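Local coordinates for molybdate-binding protein MolA (Haemophilus influenzae, PDB 3PSH) that binds molybdate and tungstate in the periplasm and serves the MolBCA ABC transporter in low-affinity molybdate import, at residues N213-A216 with A217-G221; K223-L227 with E228-E232; V75-E78 with S79-L83; V88-T91 with N92-S96. One frame throughout, in Å; residues are numbered along the deposited sequence.

Overall arrangement
All four contacts are local, formed by neighbouring residues, and they fall into two pairs. Interactions 1 and 2 lie about 11 Å apart, centre to centre, and touch through packing of Ile219 on Val225; interactions 3 and 4, about 16 Å apart between centres, meet where Leu80 packs on Val88. Interaction 4 is the buried one, a turn after strand 87-91 close to the molybdate pocket, held by one backbone bond and a CH-pi contact. Interaction 3 is a surface contact, whereas 1 and 2 are partly buried. Interactions 2 and 3 each begin a helix with a side-chain N-cap, Ser226 and Asn76; interaction 1 combines backbone bonds, an asparagine Asx turn and a water bridge.

Interaction 1. Residues N213-A216 with A217-G221; sequences NVAA and ATIKG
Ala215 O is gripped by two backbone amides from beyond the turn. Ile219 N donates to it at 2.9 Å, nearly in line with the carbonyl (C=O...N angle 176°), while Thr218 N lies 3.3 Å from the same Ala215 O and stands 44° above the carbonyl plane. The two donors therefore approach one oxygen from clearly different directions. Ile219 also lays CB and CG1 against this oxygen, and its CG1 comes 4.2 Å from Ala215 CB; CG1 sits beside the backbone N (chi1 -49°), which turns that branch back to the alanine. A water forms a second link: it donates to Val214 O at 2.7 Å and is hydrogen-bonded to Thr218 OG1 at 3.0 Å, joining the second residue of the turn to the side chain of Thr218. Upstream, Asn213 OD1 accepts from Ala215 N at 3.1 Å, with the donor well above the amide carbonyl plane, and Asn213 ND2 is held by Tyr196 O, the carbonyl of a molybdate-binding residue. Trp233 of helix 227-233 packs against Val214, Ala215, Thr218 and Ile219. Asn213 thus opens both an Asx turn and the type I beta turn from Asn213 to Ala216, at the exit of edge strand 211-213.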
ATOM      1  N   ASN A 213       1.251  -2.283 -16.604  1.00 15.12           N
ATOM      2  CA  ASN A 213       0.092  -1.467 -16.283  1.00 16.74           C
ATOM      3  C   ASN A 213      -0.274  -0.645 -17.524  1.00 15.04           C
ATOM      4  O   ASN A 213       0.427   0.362 -17.796  1.00 18.88           O
ATOM      5  CB  ASN A 213       0.410  -0.535 -15.051  1.00 14.48           C
ATOM      6  CG  ASN A 213      -0.727   0.389 -14.738  1.00 15.88           C
ATOM      7  OD1 ASN A 213      -1.761   0.368 -15.391  1.00 14.26           O
ATOM      8  ND2 ASN A 213      -0.599   1.165 -13.635  1.00 14.16           N
ATOM      9  N   VAL A 214      -1.377  -0.992 -18.247  1.00 15.51           N
ATOM     10  CA  VAL A 214      -1.682  -0.272 -19.513  1.00 17.81           C
ATOM     11  C   VAL A 214      -1.845   1.260 -19.361  1.00 17.83           C
ATOM     12  O   VAL A 214      -1.552   1.990 -20.314  1.00 19.91           O
ATOM     13  CB  VAL A 214      -2.927  -0.872 -20.199  1.00 16.50           C
ATOM     14  CG1 VAL A 214      -2.703  -2.349 -20.334  1.00 17.96           C
ATOM     15  CG2 VAL A 214      -4.178  -0.672 -19.351  1.00 18.17           C
ATOM     16  N   ALA A 215      -2.257   1.713 -18.170  1.00 16.87           N
ATOM     17  CA  ALA A 215      -2.564   3.160 -17.914  1.00 17.96           C
ATOM     18  C   ALA A 215      -1.272   3.975 -17.685  1.00 18.94           C
ATOM     19  O   ALA A 215      -1.316   5.217 -17.818  1.00 19.73           O
ATOM     20  CB  ALA A 215      -3.391   3.293 -16.705  1.00 16.32           C
ATOM     21  N   ALA A 216      -0.153   3.320 -17.353  1.00 18.51           N
ATOM     22  CA  ALA A 216       1.011   4.045 -16.794  1.00 20.11           C
ATOM     23  C   ALA A 216       1.817   4.912 -17.764  1.00 21.85           C
ATOM     24  O   ALA A 216       2.624   5.786 -17.337  1.00 21.35           O
ATOM     25  CB  ALA A 216       1.920   3.071 -16.130  1.00 18.90           C
ATOM     26  N   ALA A 217       1.699   4.643 -19.060  1.00 21.93           N
ATOM     27  CA  ALA A 217       2.296   5.509 -20.086  1.00 23.35           C
ATOM     28  C   ALA A 217       1.656   6.891 -20.306  1.00 22.50           C
ATOM     29  O   ALA A 217       2.330   7.794 -20.896  1.00 23.69           O
ATOM     30  CB  ALA A 217       2.317   4.769 -21.394  1.00 21.82           C
ATOM     31  N   THR A 218       0.370   7.049 -19.949  1.00 22.16           N
ATOM     32  CA  THR A 218      -0.456   8.229 -20.335  1.00 21.73           C
ATOM     33  C   THR A 218      -1.141   8.910 -19.102  1.00 23.05           C
ATOM     34  O   THR A 218      -1.481  10.083 -19.151  1.00 22.20           O
ATOM     35  CB  THR A 218      -1.494   7.975 -21.532  1.00 23.37           C
ATOM     36  OG1 THR A 218      -2.560   7.123 -21.109  1.00 23.28           O
ATOM     37  CG2 THR A 218      -0.862   7.349 -22.818  1.00 27.29           C
ATOM     38  N   ILE A 219      -1.263   8.156 -18.007  1.00 19.92           N
ATOM     39  CA  ILE A 219      -1.827   8.656 -16.753  1.00 19.67           C
ATOM     40  C   ILE A 219      -0.763   8.817 -15.721  1.00 19.27           C
ATOM     41  O   ILE A 219       0.122   8.012 -15.545  1.00 18.17           O
ATOM     42  CB  ILE A 219      -3.014   7.742 -16.211  1.00 19.44           C
ATOM     43  CG1 ILE A 219      -4.060   7.423 -17.298  1.00 16.85           C
ATOM     44  CG2 ILE A 219      -3.774   8.457 -15.047  1.00 17.93           C
ATOM     45  CD1 ILE A 219      -4.699   8.693 -17.971  1.00 20.71           C
ATOM     46  N   LYS A 220      -0.868   9.935 -14.986  1.00 18.56           N
ATOM     47  CA  LYS A 220       0.033  10.182 -13.861  1.00 19.37           C
ATOM     48  C   LYS A 220      -0.641   9.925 -12.521  1.00 19.52           C
ATOM     49  O   LYS A 220      -1.604  10.632 -12.121  1.00 19.15           O
ATOM     50  CB  LYS A 220       0.495  11.648 -13.952  1.00 19.97           C
ATOM     51  CG  LYS A 220       1.638  11.970 -12.948  1.00 19.32           C
ATOM     52  CD  LYS A 220       1.687  13.546 -12.788  1.00 23.42           C
ATOM     53  CE  LYS A 220       2.926  13.893 -11.954  1.00 26.28           C
ATOM     54  NZ  LYS A 220       3.278  15.318 -11.927  1.00 25.23           N
ATOM     55  N   GLY A 221      -0.137   8.884 -11.822  1.00 17.36           N
ATOM     56  CA  GLY A 221      -0.669   8.573 -10.505  1.00 17.36           C
ATOM     57  C   GLY A 221      -2.145   8.282 -10.483  1.00 19.20           C
ATOM     58  O   GLY A 221      -2.687   7.584 -11.382  1.00 18.95           O
TER
HETATM   59  O   HOH W   1      -0.942   4.558 -21.046  1.00 21.83           O

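Interaction 2. Residues K223-L227 with E228-E232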
ATOM      1  N   LYS A 223      -5.875   8.617 -10.887  1.00 19.84           N
ATOM      2  CA  LYS A 223      -6.781   9.540 -11.616  1.00 19.79           C
ATOM      3  C   LYS A 223      -8.094   8.878 -12.004  1.00 20.40           C
ATOM      4  O   LYS A 223      -8.116   7.634 -12.146  1.00 19.11           O
ATOM      5  CB  LYS A 223      -6.141  10.110 -12.893  1.00 18.23           C
ATOM      6  CG  LYS A 223      -4.908  11.007 -12.664  1.00 18.06           C
ATOM      7  CD  LYS A 223      -5.285  12.331 -12.010  1.00 20.15           C
ATOM      8  CE  LYS A 223      -4.011  13.031 -11.469  1.00 23.94           C
ATOM      9  NZ  LYS A 223      -2.813  13.210 -12.354  1.00 24.17           N
ATOM     10  N   GLN A 224      -9.152   9.679 -12.206  1.00 23.28           N
ATOM     11  CA  GLN A 224     -10.366   9.200 -12.892  1.00 23.82           C
ATOM     12  C   GLN A 224     -10.134   9.281 -14.380  1.00 24.06           C
ATOM     13  O   GLN A 224      -9.648  10.324 -14.891  1.00 22.03           O
ATOM     14  CB  GLN A 224     -11.591  10.079 -12.562  1.00 25.83           C
ATOM     15  CG  GLN A 224     -12.924   9.467 -13.115  1.00 24.89           C
ATOM     16  CD  GLN A 224     -14.196  10.149 -12.616  1.00 26.27           C
ATOM     17  OE1 GLN A 224     -14.364  11.356 -12.798  1.00 30.41           O
ATOM     18  NE2 GLN A 224     -15.098   9.373 -12.000  1.00 27.21           N
ATOM     19  N   VAL A 225     -10.419   8.166 -15.070  1.00 23.15           N
ATOM     20  CA  VAL A 225     -10.233   8.095 -16.530  1.00 23.47           C
ATOM     21  C   VAL A 225     -11.627   7.944 -17.142  1.00 22.45           C
ATOM     22  O   VAL A 225     -12.631   7.765 -16.409  1.00 25.67           O
ATOM     23  CB  VAL A 225      -9.246   6.931 -16.869  1.00 22.12           C
ATOM     24  CG1 VAL A 225      -7.889   7.183 -16.034  1.00 24.37           C
ATOM     25  CG2 VAL A 225      -9.774   5.576 -16.480  1.00 19.87           C
ATOM     26  N   SER A 226     -11.702   7.972 -18.479  1.00 24.89           N
ATOM     27  CA  SER A 226     -12.998   7.620 -19.127  1.00 24.61           C
ATOM     28  C   SER A 226     -13.026   6.170 -19.587  1.00 23.40           C
ATOM     29  O   SER A 226     -11.951   5.526 -19.761  1.00 22.89           O
ATOM     30  CB  SER A 226     -13.250   8.493 -20.383  1.00 26.51           C
ATOM     31  OG  SER A 226     -12.228   8.222 -21.367  1.00 25.98           O
ATOM     32  N   LEU A 227     -14.250   5.690 -19.802  1.00 24.53           N
ATOM     33  CA  LEU A 227     -14.529   4.392 -20.391  1.00 25.29           C
ATOM     34  C   LEU A 227     -13.832   4.292 -21.737  1.00 25.40           C
ATOM     35  O   LEU A 227     -13.203   3.257 -22.023  1.00 25.75           O
ATOM     36  CB  LEU A 227     -16.059   4.084 -20.438  1.00 25.87           C
ATOM     37  CG  LEU A 227     -16.552   2.727 -21.043  1.00 29.11           C
ATOM     38  CD1 LEU A 227     -15.663   1.456 -20.572  1.00 25.64           C
ATOM     39  CD2 LEU A 227     -18.048   2.466 -20.848  1.00 28.56           C
ATOM     40  N   GLU A 228     -13.847   5.381 -22.520  1.00 26.48           N
ATOM     41  CA  GLU A 228     -13.141   5.373 -23.815  1.00 26.78           C
ATOM     42  C   GLU A 228     -11.600   5.011 -23.690  1.00 25.45           C
ATOM     43  O   GLU A 228     -11.027   4.220 -24.488  1.00 24.52           O
ATOM     44  CB  GLU A 228     -13.423   6.673 -24.623  1.00 26.48           C
ATOM     45  CG  GLU A 228     -12.850   6.667 -26.033  1.00 26.34           C
ATOM     46  CD  GLU A 228     -13.450   5.627 -26.954  1.00 28.33           C
ATOM     47  OE1 GLU A 228     -14.553   5.066 -26.691  1.00 35.31           O
ATOM     48  OE2 GLU A 228     -12.753   5.317 -27.937  1.00 34.85           O
ATOM     49  N   ASN A 229     -10.917   5.591 -22.686  1.00 24.59           N
ATOM     50  CA  ASN A 229      -9.511   5.249 -22.372  1.00 23.33           C
ATOM     51  C   ASN A 229      -9.324   3.740 -22.174  1.00 21.62           C
ATOM     52  O   ASN A 229      -8.423   3.166 -22.754  1.00 21.16           O
ATOM     53  CB  ASN A 229      -9.024   5.987 -21.095  1.00 23.33           C
ATOM     54  CG  ASN A 229      -9.036   7.515 -21.228  1.00 28.17           C
ATOM     55  OD1 ASN A 229      -8.686   8.088 -22.275  1.00 29.38           O
ATOM     56  ND2 ASN A 229      -9.489   8.186 -20.150  1.00 26.29           N
ATOM     57  N   VAL A 230     -10.179   3.122 -21.363  1.00 20.11           N
ATOM     58  CA  VAL A 230     -10.037   1.699 -21.044  1.00 20.82           C
ATOM     59  C   VAL A 230     -10.345   0.796 -22.284  1.00 21.33           C
ATOM     60  O   VAL A 230      -9.666  -0.232 -22.529  1.00 22.63           O
ATOM     61  CB  VAL A 230     -11.010   1.275 -19.930  1.00 21.28           C
ATOM     62  CG1 VAL A 230     -10.687  -0.194 -19.475  1.00 19.77           C
ATOM     63  CG2 VAL A 230     -11.004   2.282 -18.764  1.00 23.25           C
ATOM     64  N   LEU A 231     -11.314   1.233 -23.091  1.00 22.12           N
ATOM     65  CA  LEU A 231     -11.616   0.468 -24.341  1.00 22.85           C
ATOM     66  C   LEU A 231     -10.446   0.548 -25.315  1.00 22.50           C
ATOM     67  O   LEU A 231     -10.087  -0.460 -25.938  1.00 21.30           O
ATOM     68  CB  LEU A 231     -12.828   1.081 -24.993  1.00 22.22           C
ATOM     69  CG  LEU A 231     -14.193   0.995 -24.292  1.00 23.90           C
ATOM     70  CD1 LEU A 231     -15.301   1.804 -25.074  1.00 23.80           C
ATOM     71  CD2 LEU A 231     -14.623  -0.453 -24.080  1.00 21.05           C
ATOM     72  N   GLU A 232      -9.854   1.733 -25.416  1.00 20.44           N
ATOM     73  CA  GLU A 232      -8.608   1.970 -26.212  1.00 22.80           C
ATOM     74  C   GLU A 232      -7.410   1.110 -25.730  1.00 22.28           C
ATOM     75  O   GLU A 232      -6.681   0.496 -26.516  1.00 22.33           O
ATOM     76  CB  GLU A 232      -8.276   3.473 -26.329  1.00 23.00           C
ATOM     77  CG  GLU A 232      -9.252   4.157 -27.342  1.00 27.28           C
ATOM     78  CD  GLU A 232      -9.208   5.711 -27.378  1.00 35.04           C
ATOM     79  OE1 GLU A 232      -8.137   6.315 -27.180  1.00 27.43           O
ATOM     80  OE2 GLU A 232     -10.266   6.355 -27.651  1.00 34.74           O
TER
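An N-capped helix start defines this contact: Ser226 occupies the N-cap position of helix 227-233, with Val225 between it and the end of strand 222-224. Its OG accepts from Asn229 N at 3.2 Å, and the N-H...O angle of 163° shows a nearly straight bond. The hydroxyl reaches that amide because OG lies between the backbone N and the carbonyl carbon (chi1 63°), turned over the first helical turn. Ser226 O adds a weak bond to Val230 N at 3.4 Å, and Val230 CG2 also rests against that oxygen. One residue on, the regular helical pattern is established, with Leu231 N donating to Leu227 O at 3.0 Å. The contact is thus a strand-to-helix junction in which a serine hydroxyl takes up an amide at the open helix end. Two apolar pairs flank the cap. Val225 CG2 meets Val230 CG2 at 4.2 Å, the two side chains crossing at about a right angle; both valines also pack on Tyr187 of strand 184-188, so this pair faces the parallel sheet. On another side, Leu227 CD1 comes 4.0 Å from Leu231 CG and nearly as close to Leu231 CD2, so one methyl covers the branch point of the next leucine. Trp257 lies against Leu227, while Ile260 touches both Val230 and Leu231.

Interaction 3. Residues V75-E78 with S79-L83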
ATOM      1  N   VAL A  75      -7.296  17.385  10.089  1.00 14.81           N
ATOM      2  CA  VAL A  75      -7.148  16.953  11.462  1.00 16.74           C
ATOM      3  C   VAL A  75      -8.120  17.774  12.302  1.00 14.52           C
ATOM      4  O   VAL A  75      -8.512  18.881  11.827  1.00 16.04           O
ATOM      5  CB  VAL A  75      -5.698  17.136  11.909  1.00 14.92           C
ATOM      6  CG1 VAL A  75      -5.255  18.682  11.847  1.00 15.68           C
ATOM      7  CG2 VAL A  75      -5.477  16.487  13.388  1.00 16.45           C
ATOM      8  N   ASN A  76      -8.570  17.170  13.419  1.00 13.67           N
ATOM      9  CA  ASN A  76      -9.534  17.838  14.362  1.00 13.14           C
ATOM     10  C   ASN A  76      -8.676  18.019  15.635  1.00 13.29           C
ATOM     11  O   ASN A  76      -8.570  17.079  16.455  1.00 15.19           O
ATOM     12  CB  ASN A  76     -10.796  16.966  14.582  1.00 14.49           C
ATOM     13  CG  ASN A  76     -11.741  17.566  15.627  1.00 17.31           C
ATOM     14  OD1 ASN A  76     -11.333  18.416  16.392  1.00 17.10           O
ATOM     15  ND2 ASN A  76     -13.053  17.213  15.542  1.00 17.90           N
ATOM     16  N   ILE A  77      -8.069  19.199  15.764  1.00 12.77           N
ATOM     17  CA  ILE A  77      -7.052  19.438  16.841  1.00 13.52           C
ATOM     18  C   ILE A  77      -7.762  19.289  18.200  1.00 14.76           C
ATOM     19  O   ILE A  77      -7.229  18.617  19.099  1.00 14.96           O
ATOM     20  CB  ILE A  77      -6.419  20.811  16.742  1.00 13.12           C
ATOM     21  CG1 ILE A  77      -5.494  20.969  15.489  1.00 12.76           C
ATOM     22  CG2 ILE A  77      -5.530  21.189  17.946  1.00 12.66           C
ATOM     23  CD1 ILE A  77      -4.226  20.027  15.447  1.00 15.54           C
ATOM     24  N   GLU A  78      -8.975  19.855  18.348  1.00 14.07           N
ATOM     25  CA  GLU A  78      -9.620  19.642  19.690  1.00 17.12           C
ATOM     26  C   GLU A  78      -9.880  18.190  20.047  1.00 17.32           C
ATOM     27  O   GLU A  78      -9.742  17.864  21.231  1.00 19.12           O
ATOM     28  CB  GLU A  78     -10.927  20.433  19.911  1.00 16.04           C
ATOM     29  CG  GLU A  78     -10.814  21.923  19.578  1.00 20.28           C
ATOM     30  CD  GLU A  78     -10.376  22.721  20.762  1.00 21.06           C
ATOM     31  OE1 GLU A  78     -10.090  22.118  21.815  1.00 23.80           O
ATOM     32  OE2 GLU A  78     -10.165  23.975  20.641  1.00 20.99           O
ATOM     33  N   SER A  79     -10.248  17.292  19.109  1.00 16.75           N
ATOM     34  CA  SER A  79     -10.383  15.913  19.409  1.00 16.23           C
ATOM     35  C   SER A  79      -8.984  15.302  19.652  1.00 15.45           C
ATOM     36  O   SER A  79      -8.850  14.428  20.536  1.00 16.57           O
ATOM     37  CB  SER A  79     -11.037  15.120  18.237  1.00 19.20           C
ATOM     38  OG  SER A  79     -12.452  15.385  18.264  1.00 22.57           O
ATOM     39  N   LEU A  80      -8.009  15.739  18.868  1.00 14.37           N
ATOM     40  CA  LEU A  80      -6.659  15.136  18.925  1.00 14.77           C
ATOM     41  C   LEU A  80      -6.017  15.421  20.321  1.00 15.80           C
ATOM     42  O   LEU A  80      -5.515  14.485  21.005  1.00 18.67           O
ATOM     43  CB  LEU A  80      -5.811  15.758  17.831  1.00 12.76           C
ATOM     44  CG  LEU A  80      -4.354  15.304  17.769  1.00 16.04           C
ATOM     45  CD1 LEU A  80      -4.261  13.766  17.484  1.00 18.26           C
ATOM     46  CD2 LEU A  80      -3.551  16.049  16.741  1.00 10.63           C
ATOM     47  N   LEU A  81      -6.085  16.685  20.771  1.00 14.53           N
ATOM     48  CA  LEU A  81      -5.548  16.982  22.112  1.00 12.55           C
ATOM     49  C   LEU A  81      -6.150  16.172  23.279  1.00 14.75           C
ATOM     50  O   LEU A  81      -5.429  15.908  24.247  1.00 17.33           O
ATOM     51  CB  LEU A  81      -5.588  18.490  22.465  1.00 13.76           C
ATOM     52  CG  LEU A  81      -4.675  19.321  21.582  1.00 12.84           C
ATOM     53  CD1 LEU A  81      -4.954  20.806  21.790  1.00 18.74           C
ATOM     54  CD2 LEU A  81      -3.158  19.040  21.931  1.00 16.30           C
ATOM     55  N   ALA A  82      -7.410  15.795  23.231  1.00 15.22           N
ATOM     56  CA  ALA A  82      -7.986  15.058  24.340  1.00 16.93           C
ATOM     57  C   ALA A  82      -7.292  13.650  24.469  1.00 17.12           C
ATOM     58  O   ALA A  82      -7.340  13.004  25.543  1.00 18.11           O
ATOM     59  CB  ALA A  82      -9.486  14.913  24.143  1.00 18.30           C
ATOM     60  N   LEU A  83      -6.781  13.119  23.333  1.00 17.97           N
ATOM     61  CA  LEU A  83      -6.082  11.831  23.332  1.00 13.87           C
ATOM     62  C   LEU A  83      -4.698  11.902  23.987  1.00 13.00           C
ATOM     63  O   LEU A  83      -4.022  10.838  24.190  1.00 13.54           O
ATOM     64  CB  LEU A  83      -5.905  11.219  21.927  1.00 14.08           C
ATOM     65  CG  LEU A  83      -7.242  11.103  21.252  1.00 16.51           C
ATOM     66  CD1 LEU A  83      -6.821  10.654  19.763  1.00 20.01           C
ATOM     67  CD2 LEU A  83      -8.044  10.038  21.987  1.00 19.68           C
TER
HETATM   68  O   HOH W   2     -13.753  18.225  18.701  1.00 30.91           O
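Asn76 reaches forward over the first turn of helix 77-82 to Ser79. Starting at CB, the side chain lies 4.1 Å from Ser79 CB; CG then comes closer, with both CB and OG of the serine beside it. At the tip, Asn76 OD1 accepts from Ser79 N at 3.1 Å. The N-H...O angle of 165° makes this bond nearly straight at the hydrogen, yet the donor stands 66° above the amide carbonyl plane, so the serine N-H comes onto the face of the carboxamide. The other branch, Asn76 ND2, lies 3.3 Å from Ser79 OG at an angle too poor for a hydrogen bond. With CG anti to the backbone N (chi1 175°), the amide is swung along the chain direction, which is what brings OD1 to the serine amide. A water links the same two side chains more loosely: it is hydrogen-bonded to Ser79 OG at 3.2 Å and donates a weak bond to Asn76 OD1.

Behind the cap the backbone takes over. Leu80 N donates to Asn76 O and Leu81 N to Ile77 O, each at 2.8 Å. The apolar side is built from Val75 CG2 against Leu80 CD2 at 3.9 Å and Ile77 CG2 against Leu81 CD1 at 3.9 Å. Leu80 is the buried member and continues onto Val22 of strand 21-24, while Val75 and Ile77 pack against Gln101 of helix 96-103. The whole is an asparagine N-cap on a short surface helix that leads, through a loop, into strand 87-91 of the parallel sheet.

Interaction 4. Residues V88-T91 with N92-S96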
ATOM      1  N   VAL A  88       2.132  12.051  15.991  1.00 10.95           N
ATOM      2  CA  VAL A  88       1.137  11.841  14.897  1.00 11.53           C
ATOM      3  C   VAL A  88       1.958  11.475  13.686  1.00 12.10           C
ATOM      4  O   VAL A  88       2.874  12.251  13.289  1.00 12.50           O
ATOM      5  CB  VAL A  88       0.342  13.111  14.603  1.00 12.49           C
ATOM      6  CG1 VAL A  88      -0.728  12.930  13.504  1.00 14.90           C
ATOM      7  CG2 VAL A  88      -0.443  13.509  15.954  1.00 11.15           C
ATOM      8  N   PHE A  89       1.591  10.346  13.098  1.00 12.22           N
ATOM      9  CA  PHE A  89       2.099   9.989  11.768  1.00 11.08           C
ATOM     10  C   PHE A  89       1.120  10.516  10.769  1.00 13.37           C
ATOM     11  O   PHE A  89      -0.051  10.340  10.950  1.00 13.05           O
ATOM     12  CB  PHE A  89       2.132   8.467  11.576  1.00  9.86           C
ATOM     13  CG  PHE A  89       3.216   7.792  12.379  1.00 12.79           C
ATOM     14  CD1 PHE A  89       4.489   7.502  11.782  1.00 14.53           C
ATOM     15  CD2 PHE A  89       2.959   7.415  13.693  1.00 14.71           C
ATOM     16  CE1 PHE A  89       5.516   6.849  12.589  1.00 12.36           C
ATOM     17  CE2 PHE A  89       3.962   6.746  14.456  1.00 17.56           C
ATOM     18  CZ  PHE A  89       5.200   6.440  13.848  1.00 14.10           C
ATOM     19  N   VAL A  90       1.661  11.203   9.763  1.00 12.91           N
ATOM     20  CA  VAL A  90       0.799  11.702   8.668  1.00 13.32           C
ATOM     21  C   VAL A  90       1.325  11.126   7.357  1.00 13.14           C
ATOM     22  O   VAL A  90       2.523  10.777   7.261  1.00 13.24           O
ATOM     23  CB  VAL A  90       0.749  13.278   8.616  1.00 13.33           C
ATOM     24  CG1 VAL A  90       0.167  13.769   9.995  1.00 13.02           C
ATOM     25  CG2 VAL A  90       2.109  13.953   8.233  1.00 12.37           C
ATOM     26  N   THR A  91       0.489  11.160   6.302  1.00 12.73           N
ATOM     27  CA  THR A  91       0.972  10.808   4.934  1.00 12.01           C
ATOM     28  C   THR A  91       1.844  11.962   4.376  1.00 12.31           C
ATOM     29  O   THR A  91       1.649  13.153   4.665  1.00 13.39           O
ATOM     30  CB  THR A  91      -0.235  10.492   4.069  1.00 14.94           C
ATOM     31  OG1 THR A  91       0.165   9.755   2.891  1.00 13.82           O
ATOM     32  CG2 THR A  91      -1.078  11.711   3.752  1.00 15.13           C
ATOM     33  N   ASN A  92       2.729  11.586   3.433  1.00 12.36           N
ATOM     34  CA  ASN A  92       3.648  12.513   2.882  1.00 14.40           C
ATOM     35  C   ASN A  92       3.016  13.702   2.187  1.00 14.20           C
ATOM     36  O   ASN A  92       3.578  14.754   2.183  1.00 15.05           O
ATOM     37  CB  ASN A  92       4.633  11.820   1.943  1.00 15.29           C
ATOM     38  CG  ASN A  92       3.910  11.092   0.821  1.00 19.01           C
ATOM     39  OD1 ASN A  92       3.099  10.146   1.070  1.00 16.19           O
ATOM     40  ND2 ASN A  92       4.065  11.612  -0.365  1.00 18.87           N
ATOM     41  N   TYR A  93       1.830  13.549   1.598  1.00 14.07           N
ATOM     42  CA  TYR A  93       1.224  14.663   0.906  1.00 15.98           C
ATOM     43  C   TYR A  93       0.248  15.419   1.812  1.00 17.25           C
ATOM     44  O   TYR A  93      -0.572  16.252   1.318  1.00 19.50           O
ATOM     45  CB  TYR A  93       0.536  14.103  -0.383  1.00 15.11           C
ATOM     46  CG  TYR A  93      -0.622  13.139  -0.140  1.00 14.51           C
ATOM     47  CD1 TYR A  93      -1.921  13.635   0.143  1.00 16.89           C
ATOM     48  CD2 TYR A  93      -0.456  11.768  -0.265  1.00 15.59           C
ATOM     49  CE1 TYR A  93      -3.003  12.752   0.398  1.00 17.18           C
ATOM     50  CE2 TYR A  93      -1.537  10.886  -0.001  1.00 19.57           C
ATOM     51  CZ  TYR A  93      -2.802  11.379   0.283  1.00 18.03           C
ATOM     52  OH  TYR A  93      -3.862  10.550   0.470  1.00 21.25           O
ATOM     53  N   ALA A  94       0.281  15.145   3.144  1.00 16.53           N
ATOM     54  CA  ALA A  94      -0.657  15.900   4.103  1.00 16.27           C
ATOM     55  C   ALA A  94      -0.474  17.388   3.861  1.00 15.39           C
ATOM     56  O   ALA A  94       0.648  17.849   3.776  1.00 15.83           O
ATOM     57  CB  ALA A  94      -0.376  15.556   5.553  1.00 16.09           C
ATOM     58  N   PRO A  95      -1.603  18.114   3.746  1.00 17.35           N
ATOM     59  CA  PRO A  95      -1.387  19.549   3.433  1.00 15.88           C
ATOM     60  C   PRO A  95      -0.504  20.241   4.513  1.00 16.08           C
ATOM     61  O   PRO A  95      -0.565  19.885   5.729  1.00 17.47           O
ATOM     62  CB  PRO A  95      -2.769  20.138   3.531  1.00 16.47           C
ATOM     63  CG  PRO A  95      -3.757  18.912   3.172  1.00 19.41           C
ATOM     64  CD  PRO A  95      -3.013  17.693   3.632  1.00 18.14           C
ATOM     65  N   SER A  96       0.281  21.228   4.075  1.00 17.08           N
ATOM     66  CA  SER A  96       1.136  21.996   4.993  1.00 18.80           C
ATOM     67  C   SER A  96       0.249  22.594   6.088  1.00 16.61           C
ATOM     68  O   SER A  96       0.716  22.636   7.253  1.00 16.16           O
ATOM     69  CB  SER A  96       1.856  23.125   4.244  1.00 19.18           C
ATOM     70  OG  SER A  96       2.706  22.538   3.300  1.00 24.31           O
TER
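Thr91 CG2 sits over the centre of the Tyr93 ring, 3.8 Å from its centroid and 7° off the ring normal, a CH-pi contact made squarely on one face. Thr91 OG1 approaches the same ring nearer its rim, 3.5 Å from Tyr93 CE2. The tyrosine folds back to the threonine because its CG lies between the backbone N and the carbonyl carbon (chi1 64°). In the backbone, Ala94 N donates to Thr91 O at 2.9 Å, closing a type I beta turn from Thr91 to Ala94. Ala94 CB completes the inner shell, 4.0 Å from CB of Val90, the strand residue before Thr91.

Further out, polar partners fix the turn from outside: Thr91 OG1 is hydrogen-bonded to Gln25 OE1, and Asn92 is held at both ends of its amide, OD1 by Tyr280 OH and ND2 by Lys122 O. Tyr280, a molybdate-binding residue, also packs on Thr91 and Tyr93, and the side chain of Tyr93 is about 6 Å from the bound molybdate. The arrangement is a tight turn after parallel strand 87-91, leading to helix 96-103 beside the molybdate pocket of this periplasmic binding protein.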